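Local coordinates for protein chitin binding domain (Burkholderia pseudomallei, PDB 3UAM) that probably binds chitin or a related polysaccharide and may cleave it oxidatively, as AA10 lytic polysaccharide monooxygenases do, at residues 31-36 and 104-109; 52-57 and 130-135; 136-141 and 146-151. All blocks are in the same frame, centred on the assembly; numbering follows the deposited sequence.

Interaction 1: 31-36 and 104-109; sequences AVYLYE and QKHAVR
Y33, on helix 30-36, lies nearest to Q104, just ahead of strand 106-108, but the CA atoms of Y33 and Q104 stand 7.7 Å apart, so the helix and the incoming strand meet through side chains. The tyrosine ring reaches across, and the Q104 amide stacks over one of its faces with the two planes 27° apart. NE2 of Q104 sits above the rim of the ring, 3.6 Å from Y33 CE1. Farther round the ring, Q104 CB makes an off-centre CH-pi contact, 4.2 Å from the Y33 centroid. With CG beside the backbone N (chi1 -68°) and the chain extended beyond it, the glutamine follows the ring from its CD2-CE2 side to its CD1-CE1 side. In the β-sandwich fold of this family, the contact joins the helix that follows strand 21-26 to a short strand running parallel to strand 205-215. H106, on that short strand, points its imidazole back at the tyrosine. The Y33 and H106 planes are nearly parallel, at 21°, but with centroids 5.2 Å apart they barely overlap, and the nearest approach is Y33 OH to H106 CE1 at 3.0 Å. NE2 of H106 is hydrogen-bonded to the carbonyl of E28, which fixes the rotation of the imidazole. On the helix side, one water donates to both Y33 O and Q104 OE1, 2.8 Å from each, and ties the amide to the helix backbone.

Interaction 2: 52-57 and 130-135; sequences KFFPAT and TYWITK. With GOL (glycerol), chain I.
F54 presents the edge of its ring to the face of W132 in a T-shaped stack, the planes at 75° and the centroid of the indole five-membered ring 5.2 Å from that of the phenyl. This is the tight part of the contact. F54 CD1 hangs over the rim of the indole, 3.9 Å from W132 NE1, while CG2 of T130 lies over the rim of the opposite face, so the indole has a neighbour on each side. The phenyl reaches this place with its CG anti to the backbone N (chi1 178°), and L195 and Y208 of neighbouring strands pack against it from the sheet. The backbone of F54 also closes in, its O lying 3.4 Å from W132 CZ2. In the β-sandwich of the monooxygenase fold, the contact fastens the irregular chain that leaves strand 49-51 to strand 126-133. Toward solvent the fit is looser: exposed P55, which follows a cis peptide bond and lays its CB over the centre of the F54 ring, meets the indole through CD alone, 3.9 Å from W132 CH2. A glycerol, probably from the crystallisation liquor, bridges the two segments. Its O2 accepts from W132 NE1 at 2.8 Å, with an N-H...O angle of 140°, and donates to F54 O at 3.0 Å. Its O1 takes the straighter bond from F53 N, 2.7 Å long, and D199 also holds the molecule.

Interaction 3: 136-141 and 146-151; sequences PGWDTQ and RAHFEP
H148 NE2 holds a water 2.6 Å away, at the edge of the imidazole and in its plane, and the same water donates a weak bond of 3.4 Å to D139 OD2. The carboxylate and the ring are therefore linked through solvent, with OD2 of D139 still 5.0 Å from NE2 of H148. The other ring nitrogen, ND1, is hydrogen-bonded to the backbone N of A145, so the imidazole is held at both nitrogens and its rotation is fixed. Against this steadied ring W138 sets its edge: W138 CE3 stands over the H148 face, 3.6 Å from H148 CG, in an edge-to-face pair with planes at 62°. The D139 carbonyl oxygen lies over that same face, near NE2. CG of W138 sits between the backbone N and the carbonyl carbon (chi1 76°), which turns the indole inward, where NE1 bonds to the carbonyl of Y191 and the ring meets the rings of Y191 and H192. Both segments belong to the long loop between the antiparallel strands 126-133 and 155-158, and the contact folds this excursion back on itself. Backbone bonds from H148 to K135 and from E150 to I133 close its base beside the sheet. At that end E150, bent at chi2 (-70°), brings OE2 to 3.3 Å from P136 CD, and the carboxylate also makes a long, weak ion pair with R188. On the indole, CA of T140 rests over the rim of one face.

How the interactions relate
Interactions 1 and 3 are surface contacts, whereas interaction 2 is partly buried and lies closest to the centre of the chain. Interactions 2 and 3 are neighbours, their centres about 11 Å apart, and share the region of strand 126-133 and its following loop. R146 of interaction 3 joins them directly, its NE and NH2 reaching the carbonyls of P55 and A56. Interaction 1 stands apart, its centre about 20 Å from that of interaction 2, although both reach the sheet containing strand 205-215. The two edge-to-face pairs of interactions 2 and 3 contrast with the slid rings and amide stack of interaction 1. Water bridges both surface contacts; glycerol bridges interaction 2.

Interaction 1: 31-36 and 104-109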
loop_
_atom_site.group_PDB
_atom_site.type_symbol
_atom_site.label_atom_id
_atom_site.label_comp_id
_atom_site.label_asym_id
_atom_site.label_seq_id
_atom_site.Cartn_x
_atom_site.Cartn_y
_atom_site.Cartn_z
ATOM N N ALA A 31 -8.434 -5.114 -2.949
ATOM C CA ALA A 31 -8.968 -4.581 -4.206
ATOM C C ALA A 31 -8.952 -5.657 -5.296
ATOM O O ALA A 31 -9.908 -5.757 -6.072
ATOM C CB ALA A 31 -8.208 -3.352 -4.659
ATOM N N VAL A 32 -7.882 -6.451 -5.348
ATOM C CA VAL A 32 -7.793 -7.572 -6.317
ATOM C C VAL A 32 -8.946 -8.562 -6.103
ATOM O O VAL A 32 -9.574 -9.023 -7.066
ATOM C CB VAL A 32 -6.434 -8.291 -6.246
ATOM C CG1 VAL A 32 -6.467 -9.644 -6.966
ATOM C CG2 VAL A 32 -5.359 -7.388 -6.835
ATOM N N TYR A 33 -9.242 -8.874 -4.846
ATOM C CA TYR A 33 -10.357 -9.765 -4.565
ATOM C C TYR A 33 -11.679 -9.131 -5.015
ATOM O O TYR A 33 -12.558 -9.834 -5.494
ATOM C CB TYR A 33 -10.452 -10.091 -3.083
ATOM C CG TYR A 33 -9.689 -11.282 -2.575
ATOM C CD1 TYR A 33 -9.553 -12.456 -3.311
ATOM C CD2 TYR A 33 -9.170 -11.256 -1.295
ATOM C CE1 TYR A 33 -8.883 -13.554 -2.780
ATOM C CE2 TYR A 33 -8.497 -12.324 -0.771
ATOM C CZ TYR A 33 -8.358 -13.464 -1.505
ATOM O OH TYR A 33 -7.713 -14.501 -0.904
ATOM N N LEU A 34 -11.838 -7.817 -4.861
ATOM C CA LEU A 34 -13.051 -7.173 -5.376
ATOM C C LEU A 34 -13.117 -7.256 -6.901
ATOM O O LEU A 34 -14.181 -7.532 -7.472
ATOM C CB LEU A 34 -13.175 -5.730 -4.891
ATOM C CG LEU A 34 -13.545 -5.572 -3.409
ATOM C CD1 LEU A 34 -13.903 -4.115 -3.117
ATOM C CD2 LEU A 34 -14.680 -6.493 -2.992
ATOM N N TYR A 35 -11.977 -7.044 -7.557
ATOM C CA TYR A 35 -11.878 -7.249 -9.011
ATOM C C TYR A 35 -12.312 -8.674 -9.394
ATOM O O TYR A 35 -13.108 -8.852 -10.299
ATOM C CB TYR A 35 -10.463 -6.913 -9.528
ATOM C CG TYR A 35 -10.203 -7.307 -10.958
ATOM C CD1 TYR A 35 -10.699 -6.551 -12.013
ATOM C CD2 TYR A 35 -9.456 -8.446 -11.262
ATOM C CE1 TYR A 35 -10.475 -6.922 -13.325
ATOM C CE2 TYR A 35 -9.233 -8.828 -12.576
ATOM C CZ TYR A 35 -9.745 -8.054 -13.597
ATOM O OH TYR A 35 -9.532 -8.400 -14.897
ATOM N N GLU A 36 -11.854 -9.681 -8.666
ATOM C CA GLU A 36 -12.185 -11.080 -9.040
ATOM C C GLU A 36 -13.674 -11.388 -8.830
ATOM O O GLU A 36 -14.232 -12.227 -9.504
ATOM C CB GLU A 36 -11.287 -12.082 -8.308
ATOM C CG GLU A 36 -9.899 -12.176 -8.935
ATOM C CD GLU A 36 -8.855 -12.878 -8.071
ATOM O OE1 GLU A 36 -7.683 -12.950 -8.535
ATOM O OE2 GLU A 36 -9.176 -13.352 -6.942
ATOM N N GLN A 104 -12.511 -10.896 2.633
ATOM C CA GLN A 104 -11.877 -12.203 2.526
ATOM C C GLN A 104 -10.483 -12.027 3.100
ATOM O O GLN A 104 -9.810 -11.049 2.779
ATOM C CB GLN A 104 -11.766 -12.641 1.067
ATOM C CG GLN A 104 -13.073 -12.942 0.362
ATOM C CD GLN A 104 -12.845 -13.205 -1.123
ATOM O OE1 GLN A 104 -13.268 -12.412 -1.971
ATOM N NE2 GLN A 104 -12.137 -14.287 -1.439
ATOM N N LYS A 105 -10.070 -12.955 3.957
ATOM C CA LYS A 105 -8.832 -12.819 4.717
ATOM C C LYS A 105 -7.910 -13.998 4.456
ATOM O O LYS A 105 -8.339 -15.143 4.512
ATOM C CB LYS A 105 -9.145 -12.738 6.213
ATOM C CG LYS A 105 -9.997 -11.539 6.624
ATOM C CD LYS A 105 -10.608 -11.718 8.004
ATOM C CE LYS A 105 -11.619 -10.620 8.331
ATOM N NZ LYS A 105 -12.833 -10.572 7.468
ATOM N N HIS A 106 -6.646 -13.731 4.194
ATOM C CA HIS A 106 -5.662 -14.792 3.977
ATOM C C HIS A 106 -5.301 -15.477 5.278
ATOM O O HIS A 106 -4.910 -14.809 6.256
ATOM C CB HIS A 106 -4.388 -14.222 3.329
ATOM C CG HIS A 106 -4.619 -13.637 1.972
ATOM N ND1 HIS A 106 -4.729 -14.394 0.881
ATOM C CD2 HIS A 106 -4.821 -12.308 1.558
ATOM C CE1 HIS A 106 -4.964 -13.615 -0.189
ATOM N NE2 HIS A 106 -5.018 -12.332 0.227
ATOM N N ALA A 107 -5.403 -16.804 5.296
ATOM C CA ALA A 107 -5.046 -17.592 6.480
ATOM C C ALA A 107 -3.532 -17.537 6.668
ATOM O O ALA A 107 -2.801 -18.036 5.822
ATOM C CB ALA A 107 -5.521 -19.046 6.348
ATOM N N VAL A 108 -3.064 -16.909 7.745
ATOM C CA VAL A 108 -1.610 -16.817 8.006
ATOM C C VAL A 108 -1.273 -17.170 9.461
ATOM O O VAL A 108 -2.170 -17.369 10.285
ATOM C CB VAL A 108 -1.030 -15.437 7.642
ATOM C CG1 VAL A 108 -1.087 -15.211 6.122
ATOM C CG2 VAL A 108 -1.751 -14.319 8.394
ATOM N N ARG A 109 0.019 -17.261 9.743
ATOM C CA ARG A 109 0.543 -17.619 11.055
ATOM C C ARG A 109 1.674 -16.690 11.479
ATOM O O ARG A 109 2.447 -16.189 10.639
ATOM C CB ARG A 109 1.085 -19.049 11.015
ATOM C CG ARG A 109 0.065 -20.100 10.636
ATOM C CD ARG A 109 0.714 -21.477 10.629
ATOM N NE ARG A 109 1.059 -21.888 11.982
ATOM C CZ ARG A 109 0.199 -22.394 12.861
ATOM N NH1 ARG A 109 -1.064 -22.580 12.545
ATOM N NH2 ARG A 109 0.608 -22.715 14.071
HETATM O O HOH W 1 -13.174 -12.426 -4.803
#

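Interaction 2: 52-57 and 130-135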
loop_
_atom_site.group_PDB
_atom_site.type_symbol
_atom_site.label_atom_id
_atom_site.label_comp_id
_atom_site.label_asym_id
_atom_site.label_seq_id
_atom_site.Cartn_x
_atom_site.Cartn_y
_atom_site.Cartn_z
ATOM N N LYS A 52 1.602 10.455 -0.968
ATOM C CA LYS A 52 2.567 9.583 -0.286
ATOM C C LYS A 52 2.933 10.079 1.126
ATOM O O LYS A 52 2.539 11.153 1.551
ATOM C CB LYS A 52 3.849 9.411 -1.159
ATOM C CG LYS A 52 4.618 10.699 -1.409
ATOM C CD LYS A 52 5.720 10.497 -2.441
ATOM C CE LYS A 52 6.343 11.804 -2.872
ATOM N NZ LYS A 52 7.479 11.610 -3.819
ATOM N N PHE A 53 3.698 9.259 1.837
ATOM C CA PHE A 53 4.216 9.547 3.188
ATOM C C PHE A 53 3.192 9.333 4.313
ATOM O O PHE A 53 3.316 9.914 5.401
ATOM C CB PHE A 53 4.872 10.935 3.309
ATOM C CG PHE A 53 5.919 11.241 2.282
ATOM C CD1 PHE A 53 6.573 10.260 1.579
ATOM C CD2 PHE A 53 6.276 12.556 2.049
ATOM C CE1 PHE A 53 7.559 10.582 0.654
ATOM C CE2 PHE A 53 7.260 12.885 1.140
ATOM C CZ PHE A 53 7.895 11.889 0.426
ATOM N N PHE A 54 2.202 8.468 4.073
ATOM C CA PHE A 54 1.500 7.827 5.181
ATOM C C PHE A 54 2.532 7.387 6.238
ATOM O O PHE A 54 3.556 6.812 5.878
ATOM C CB PHE A 54 0.714 6.625 4.653
ATOM C CG PHE A 54 -0.012 5.866 5.710
ATOM C CD1 PHE A 54 0.603 4.828 6.379
ATOM C CD2 PHE A 54 -1.312 6.188 6.020
ATOM C CE1 PHE A 54 -0.082 4.136 7.360
ATOM C CE2 PHE A 54 -1.995 5.500 6.989
ATOM C CZ PHE A 54 -1.382 4.471 7.652
ATOM N N PRO A 55 2.264 7.625 7.538
ATOM C CA PRO A 55 1.022 8.100 8.139
ATOM C C PRO A 55 0.925 9.610 8.332
ATOM O O PRO A 55 0.123 10.064 9.147
ATOM C CB PRO A 55 1.035 7.393 9.500
ATOM C CG PRO A 55 2.473 7.398 9.885
ATOM C CD PRO A 55 3.208 7.158 8.576
ATOM N N ALA A 56 1.686 10.403 7.576
ATOM C CA ALA A 56 1.576 11.856 7.694
ATOM C C ALA A 56 0.144 12.264 7.301
ATOM O O ALA A 56 -0.560 11.504 6.607
ATOM C CB ALA A 56 2.623 12.559 6.825
ATOM N N THR A 57 -0.311 13.412 7.805
ATOM C CA THR A 57 -1.650 13.924 7.478
ATOM C C THR A 57 -1.608 15.283 6.759
ATOM O O THR A 57 -2.602 16.048 6.805
ATOM C CB THR A 57 -2.470 14.121 8.757
ATOM O OG1 THR A 57 -1.742 14.994 9.624
ATOM C CG2 THR A 57 -2.715 12.778 9.476
ATOM N N THR A 130 6.808 0.196 1.271
ATOM C CA THR A 130 6.720 0.123 2.714
ATOM C C THR A 130 5.557 -0.807 3.066
ATOM O O THR A 130 4.537 -0.825 2.347
ATOM C CB THR A 130 6.435 1.500 3.331
ATOM O OG1 THR A 130 7.533 2.393 3.071
ATOM C CG2 THR A 130 6.329 1.350 4.826
ATOM N N TYR A 131 5.735 -1.590 4.128
ATOM C CA TYR A 131 4.713 -2.499 4.611
ATOM C C TYR A 131 4.409 -2.178 6.071
ATOM O O TYR A 131 5.277 -2.218 6.905
ATOM C CB TYR A 131 5.147 -3.943 4.430
ATOM C CG TYR A 131 5.418 -4.263 2.977
ATOM C CD1 TYR A 131 4.387 -4.694 2.153
ATOM C CD2 TYR A 131 6.682 -4.099 2.421
ATOM C CE1 TYR A 131 4.604 -4.975 0.823
ATOM C CE2 TYR A 131 6.906 -4.392 1.087
ATOM C CZ TYR A 131 5.851 -4.823 0.287
ATOM O OH TYR A 131 6.005 -5.106 -1.056
ATOM N N TRP A 132 3.150 -1.874 6.339
ATOM C CA TRP A 132 2.656 -1.482 7.655
ATOM C C TRP A 132 1.701 -2.530 8.176
ATOM O O TRP A 132 0.925 -3.117 7.403
ATOM C CB TRP A 132 1.897 -0.138 7.559
ATOM C CG TRP A 132 2.673 0.991 6.916
ATOM C CD1 TRP A 132 2.701 1.355 5.568
ATOM C CD2 TRP A 132 3.580 1.941 7.590
ATOM N NE1 TRP A 132 3.532 2.458 5.385
ATOM C CE2 TRP A 132 4.092 2.835 6.557
ATOM C CE3 TRP A 132 3.995 2.122 8.895
ATOM C CZ2 TRP A 132 5.004 3.841 6.843
ATOM C CZ3 TRP A 132 4.908 3.140 9.173
ATOM C CH2 TRP A 132 5.383 3.997 8.168
ATOM N N ILE A 133 1.710 -2.741 9.490
ATOM C CA ILE A 133 0.947 -3.813 10.102
ATOM C C ILE A 133 0.136 -3.224 11.269
ATOM O O ILE A 133 0.622 -2.348 12.022
ATOM C CB ILE A 133 1.860 -4.965 10.590
ATOM C CG1 ILE A 133 1.039 -6.157 11.080
ATOM C CG2 ILE A 133 2.779 -4.492 11.708
ATOM C CD1 ILE A 133 0.322 -6.936 10.013
ATOM N N THR A 134 -1.095 -3.716 11.395
ATOM C CA THR A 134 -1.984 -3.319 12.460
ATOM C C THR A 134 -1.423 -3.790 13.791
ATOM O O THR A 134 -0.728 -4.804 13.886
ATOM C CB THR A 134 -3.420 -3.858 12.253
ATOM O OG1 THR A 134 -3.379 -5.249 11.866
ATOM C CG2 THR A 134 -4.158 -3.067 11.178
ATOM N N LYS A 135 -1.722 -3.029 14.825
ATOM C CA LYS A 135 -1.292 -3.347 16.170
ATOM C C LYS A 135 -2.096 -4.521 16.720
ATOM O O LYS A 135 -3.266 -4.722 16.339
ATOM C CB LYS A 135 -1.533 -2.159 17.102
ATOM C CG LYS A 135 -0.886 -0.843 16.705
ATOM C CD LYS A 135 -1.238 0.211 17.750
ATOM C CE LYS A 135 -0.639 1.572 17.390
ATOM N NZ LYS A 135 -1.287 2.663 18.170
HETATM C C1 GOL I . 3.638 6.229 2.288
HETATM O O1 GOL I . 3.870 6.740 1.010
HETATM C C2 GOL I . 4.764 5.385 2.774
HETATM O O2 GOL I . 4.064 4.662 3.796
HETATM C C3 GOL I . 5.926 6.175 3.368
HETATM O O3 GOL I . 6.591 7.043 2.462
#

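Interaction 3: 136-141 and 146-151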
loop_
_atom_site.group_PDB
_atom_site.type_symbol
_atom_site.label_atom_id
_atom_site.label_comp_id
_atom_site.label_asym_id
_atom_site.label_seq_id
_atom_site.Cartn_x
_atom_site.Cartn_y
_atom_site.Cartn_z
ATOM N N PRO A 136 -1.486 -5.291 17.644
ATOM C CA PRO A 136 -2.262 -6.235 18.410
ATOM C C PRO A 136 -3.338 -5.433 19.110
ATOM O O PRO A 136 -3.049 -4.366 19.634
ATOM C CB PRO A 136 -1.271 -6.788 19.449
ATOM C CG PRO A 136 0.076 -6.380 19.004
ATOM C CD PRO A 136 -0.071 -5.237 18.059
ATOM N N GLY A 137 -4.557 -5.894 19.120
ATOM C CA GLY A 137 -5.574 -5.142 19.853
ATOM C C GLY A 137 -6.175 -3.960 19.101
ATOM O O GLY A 137 -6.902 -3.181 19.697
ATOM N N TRP A 138 -5.920 -3.822 17.804
ATOM C CA TRP A 138 -6.637 -2.790 17.036
ATOM C C TRP A 138 -8.109 -3.113 16.951
ATOM O O TRP A 138 -8.487 -4.272 16.975
ATOM C CB TRP A 138 -6.048 -2.574 15.651
ATOM C CG TRP A 138 -6.382 -3.640 14.664
ATOM C CD1 TRP A 138 -5.944 -4.960 14.656
ATOM C CD2 TRP A 138 -7.233 -3.506 13.469
ATOM N NE1 TRP A 138 -6.445 -5.635 13.569
ATOM C CE2 TRP A 138 -7.229 -4.813 12.815
ATOM C CE3 TRP A 138 -7.975 -2.473 12.905
ATOM C CZ2 TRP A 138 -7.937 -5.047 11.644
ATOM C CZ3 TRP A 138 -8.684 -2.725 11.727
ATOM C CH2 TRP A 138 -8.666 -3.982 11.114
ATOM N N ASP A 139 -8.938 -2.069 16.890
ATOM C CA ASP A 139 -10.402 -2.215 16.784
ATOM C C ASP A 139 -10.733 -2.739 15.391
ATOM O O ASP A 139 -10.928 -1.978 14.450
ATOM C CB ASP A 139 -11.082 -0.853 17.028
ATOM C CG ASP A 139 -12.605 -0.902 16.900
ATOM O OD1 ASP A 139 -13.227 -1.997 16.825
ATOM O OD2 ASP A 139 -13.182 0.203 16.869
ATOM N N THR A 140 -10.802 -4.050 15.274
ATOM C CA THR A 140 -10.852 -4.684 13.955
ATOM C C THR A 140 -12.129 -4.414 13.191
ATOM O O THR A 140 -12.177 -4.679 12.011
ATOM C CB THR A 140 -10.710 -6.224 14.048
ATOM O OG1 THR A 140 -11.921 -6.766 14.571
ATOM C CG2 THR A 140 -9.500 -6.625 14.941
ATOM N N GLN A 141 -13.168 -3.940 13.866
ATOM C CA GLN A 141 -14.444 -3.652 13.227
ATOM C C GLN A 141 -14.597 -2.186 12.748
ATOM O O GLN A 141 -15.626 -1.823 12.182
ATOM C CB GLN A 141 -15.569 -4.035 14.186
ATOM C CG GLN A 141 -15.513 -5.512 14.578
ATOM C CD GLN A 141 -15.630 -6.431 13.360
ATOM O OE1 GLN A 141 -16.709 -6.610 12.837
ATOM N NE2 GLN A 141 -14.503 -6.990 12.893
ATOM N N ARG A 146 -4.989 5.594 11.200
ATOM C CA ARG A 146 -3.569 5.592 11.536
ATOM C C ARG A 146 -3.311 4.984 12.919
ATOM O O ARG A 146 -2.328 4.262 13.097
ATOM C CB ARG A 146 -3.040 7.034 11.475
ATOM C CG ARG A 146 -2.837 7.502 10.052
ATOM C CD ARG A 146 -2.867 9.006 9.950
ATOM N NE ARG A 146 -2.518 9.462 8.627
ATOM C CZ ARG A 146 -3.290 9.378 7.545
ATOM N NH1 ARG A 146 -4.516 8.851 7.563
ATOM N NH2 ARG A 146 -2.828 9.872 6.423
ATOM N N ALA A 147 -4.211 5.240 13.866
ATOM C CA ALA A 147 -4.160 4.649 15.223
ATOM C C ALA A 147 -4.188 3.113 15.279
ATOM O O ALA A 147 -3.865 2.537 16.325
ATOM C CB ALA A 147 -5.309 5.194 16.075
ATOM N N HIS A 148 -4.598 2.465 14.184
ATOM C CA HIS A 148 -4.660 1.017 14.107
ATOM C C HIS A 148 -3.343 0.399 13.729
ATOM O O HIS A 148 -3.169 -0.786 13.941
ATOM C CB HIS A 148 -5.708 0.560 13.091
ATOM C CG HIS A 148 -7.096 1.012 13.424
ATOM N ND1 HIS A 148 -7.981 1.432 12.490
ATOM C CD2 HIS A 148 -7.735 1.116 14.656
ATOM C CE1 HIS A 148 -9.129 1.776 13.111
ATOM N NE2 HIS A 148 -8.978 1.568 14.428
ATOM N N PHE A 149 -2.437 1.189 13.153
ATOM C CA PHE A 149 -1.185 0.695 12.621
ATOM C C PHE A 149 0.023 1.000 13.529
ATOM O O PHE A 149 0.097 2.069 14.152
ATOM C CB PHE A 149 -0.954 1.287 11.221
ATOM C CG PHE A 149 -1.882 0.725 10.179
ATOM C CD1 PHE A 149 -1.582 -0.471 9.551
ATOM C CD2 PHE A 149 -3.054 1.372 9.857
ATOM C CE1 PHE A 149 -2.413 -0.992 8.591
ATOM C CE2 PHE A 149 -3.922 0.848 8.928
ATOM C CZ PHE A 149 -3.598 -0.340 8.276
ATOM N N GLU A 150 0.942 0.030 13.617
ATOM C CA GLU A 150 2.214 0.214 14.290
ATOM C C GLU A 150 2.977 1.390 13.673
ATOM O O GLU A 150 3.096 1.478 12.453
ATOM C CB GLU A 150 3.072 -1.053 14.190
ATOM C CG GLU A 150 2.564 -2.235 14.973
ATOM C CD GLU A 150 2.686 -2.072 16.482
ATOM O OE1 GLU A 150 3.463 -1.196 16.947
ATOM O OE2 GLU A 150 2.017 -2.834 17.212
ATOM N N PRO A 151 3.512 2.287 14.514
ATOM C CA PRO A 151 4.206 3.457 13.992
ATOM C C PRO A 151 5.487 3.098 13.211
ATOM O O PRO A 151 5.905 3.842 12.333
ATOM C CB PRO A 151 4.500 4.297 15.258
ATOM C CG PRO A 151 4.513 3.320 16.380
ATOM C CD PRO A 151 3.496 2.269 15.991
HETATM O O HOH W 2 -10.725 2.491 16.157
#